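Local coordinates for protein phosphodiesterase (Salpingoeca rosetta, PDB 7D7P) that belongs to the phosphodiesterase family of the HD superfamily, with an all-helical fold around a site holding zinc and magnesium ions, at residues Thr132-Leu137 against Lys204-Val209. Numbering follows the deposited sequence.
Sequences TEVELL and KRLRAV
Arg205 grips Glu135 side-on, NE and NH2 both donating to the single carboxylate oxygen OE2, where the first turn of helix 133-145, opened by a Thr132/Glu135 capping box, packs on helix 200-215 of the all-helical phosphodiesterase fold. The Arg205 NE to Glu135 OE2 bond is 2.9 Å and uses the anti lone pair; Arg205 NH2 reaches the same OE2 at 2.7 Å from above the carboxylate plane. OE2 lies close to the guanidinium plane, yet the two flat groups are turned 46° apart. Val209 CG2 lies over the rim of one guanidinium face and also meets Glu135 CG at 3.9 Å, so a methyl group lies beside the ion pair. A chi1 of 178° puts Arg205 CG anti to the backbone N, and the bend at chi2 turns NE and NH2 to Glu135 OE2. Beyond the ion pair the contact is apolar: the axes of 133-137 and 204-209 come within 8.8 Å and run 42° apart, the Val134 side chain crosses that of Leu206 at about a right angle, CG1 3.8 Å from Leu206 CB, and Leu206 CD1 touches Leu137 CG at 4.0 Å. Helix 245-260 adds a second charge, Arg248, whose NE forms a salt bridge with Glu135 OE1; two arginines probably stabilise the carboxylate as an anion. The box itself fixes Glu135 at both ends: its N donates to Thr132 OG1 at 3.1 Å, and its OE1 accepts from Thr132 N at 3.2 Å.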
loop_
_atom_site.group_PDB
_atom_site.type_symbol
_atom_site.label_atom_id
_atom_site.label_comp_id
_atom_site.label_asym_id
_atom_site.label_seq_id
_atom_site.Cartn_x
_atom_site.Cartn_y
_atom_site.Cartn_z
ATOM N N THR A 132 2.932 18.096 31.002
ATOM C CA THR A 132 2.975 19.104 32.049
ATOM C C THR A 132 2.427 20.430 31.532
ATOM O O THR A 132 2.244 20.637 30.331
ATOM C CB THR A 132 4.400 19.289 32.575
ATOM O OG1 THR A 132 5.145 20.113 31.667
ATOM C CG2 THR A 132 5.095 17.942 32.727
ATOM N N GLU A 133 2.170 21.342 32.472
ATOM C CA GLU A 133 1.631 22.650 32.115
ATOM C C GLU A 133 2.601 23.429 31.236
ATOM O O GLU A 133 2.189 24.072 30.264
ATOM C CB GLU A 133 1.304 23.442 33.380
ATOM C CG GLU A 133 0.313 24.567 33.163
ATOM C CD GLU A 133 -1.075 24.056 32.849
ATOM O OE1 GLU A 133 -1.496 23.057 33.473
ATOM O OE2 GLU A 133 -1.746 24.650 31.979
ATOM N N VAL A 134 3.894 23.386 31.564
ATOM C CA VAL A 134 4.880 24.113 30.771
ATOM C C VAL A 134 5.007 23.498 29.381
ATOM O O VAL A 134 5.083 24.216 28.377
ATOM C CB VAL A 134 6.232 24.154 31.508
ATOM C CG1 VAL A 134 7.341 24.620 30.575
ATOM C CG2 VAL A 134 6.147 25.062 32.727
ATOM N N GLU A 135 5.010 22.165 29.297
ATOM C CA GLU A 135 5.099 21.505 27.997
ATOM C C GLU A 135 3.864 21.774 27.144
ATOM O O GLU A 135 3.968 21.839 25.915
ATOM C CB GLU A 135 5.303 20.000 28.183
ATOM C CG GLU A 135 6.648 19.627 28.799
ATOM C CD GLU A 135 6.674 18.213 29.346
ATOM O OE1 GLU A 135 5.606 17.562 29.387
ATOM O OE2 GLU A 135 7.766 17.752 29.744
ATOM N N LEU A 136 2.698 21.939 27.770
ATOM C CA LEU A 136 1.495 22.272 27.014
ATOM C C LEU A 136 1.618 23.648 26.373
ATOM O O LEU A 136 1.323 23.819 25.184
ATOM C CB LEU A 136 0.267 22.210 27.923
ATOM C CG LEU A 136 -1.071 22.586 27.285
ATOM C CD1 LEU A 136 -1.415 21.635 26.148
ATOM C CD2 LEU A 136 -2.178 22.606 28.333
ATOM N N LEU A 137 2.052 24.644 27.152
ATOM C CA LEU A 137 2.295 25.971 26.595
ATOM C C LEU A 137 3.348 25.920 25.496
ATOM O O LEU A 137 3.224 26.607 24.476
ATOM C CB LEU A 137 2.721 26.934 27.704
ATOM C CG LEU A 137 3.162 28.339 27.288
ATOM C CD1 LEU A 137 2.004 29.108 26.664
ATOM C CD2 LEU A 137 3.737 29.098 28.478
ATOM N N LYS A 204 13.666 26.717 30.570
ATOM C CA LYS A 204 14.628 25.771 30.011
ATOM C C LYS A 204 13.927 24.547 29.432
ATOM O O LYS A 204 14.309 24.050 28.366
ATOM C CB LYS A 204 15.640 25.354 31.079
ATOM C CG LYS A 204 16.671 26.425 31.410
ATOM C CD LYS A 204 17.697 25.926 32.417
ATOM C CE LYS A 204 18.659 24.935 31.782
ATOM N NZ LYS A 204 19.550 25.588 30.780
ATOM N N ARG A 205 12.901 24.044 30.122
ATOM C CA ARG A 205 12.150 22.910 29.591
ATOM C C ARG A 205 11.300 23.330 28.398
ATOM O O ARG A 205 11.234 22.613 27.392
ATOM C CB ARG A 205 11.284 22.295 30.693
ATOM C CG ARG A 205 10.413 21.136 30.242
ATOM C CD ARG A 205 11.241 19.966 29.728
ATOM N NE ARG A 205 10.404 18.812 29.413
ATOM C CZ ARG A 205 10.856 17.674 28.897
ATOM N NH1 ARG A 205 12.147 17.527 28.632
ATOM N NH2 ARG A 205 10.016 16.678 28.647
ATOM N N LEU A 206 10.659 24.500 28.486
ATOM C CA LEU A 206 9.877 25.010 27.363
ATOM C C LEU A 206 10.743 25.204 26.124
ATOM O O LEU A 206 10.333 24.858 25.009
ATOM C CB LEU A 206 9.201 26.324 27.750
ATOM C CG LEU A 206 8.460 27.051 26.623
ATOM C CD1 LEU A 206 7.022 27.329 27.025
ATOM C CD2 LEU A 206 9.171 28.343 26.246
ATOM N N ARG A 207 11.944 25.762 26.299
ATOM C CA ARG A 207 12.844 25.957 25.166
ATOM C C ARG A 207 13.278 24.622 24.573
ATOM O O ARG A 207 13.318 24.462 23.348
ATOM C CB ARG A 207 14.059 26.779 25.602
ATOM C CG ARG A 207 15.124 26.962 24.533
ATOM C CD ARG A 207 15.987 28.188 24.825
ATOM N NE ARG A 207 17.172 28.262 23.971
ATOM C CZ ARG A 207 17.171 28.728 22.725
ATOM N NH1 ARG A 207 16.045 29.162 22.175
ATOM N NH2 ARG A 207 18.299 28.757 22.024
ATOM N N ALA A 208 13.594 23.646 25.429
ATOM C CA ALA A 208 14.000 22.333 24.940
ATOM C C ALA A 208 12.872 21.650 24.174
ATOM O O ALA A 208 13.116 20.988 23.159
ATOM C CB ALA A 208 14.463 21.460 26.105
ATOM N N VAL A 209 11.633 21.802 24.646
ATOM C CA VAL A 209 10.500 21.170 23.979
ATOM C C VAL A 209 10.256 21.805 22.615
ATOM O O VAL A 209 10.018 21.104 21.625
ATOM C CB VAL A 209 9.248 21.242 24.873
ATOM C CG1 VAL A 209 8.001 20.904 24.075
ATOM C CG2 VAL A 209 9.388 20.301 26.062
#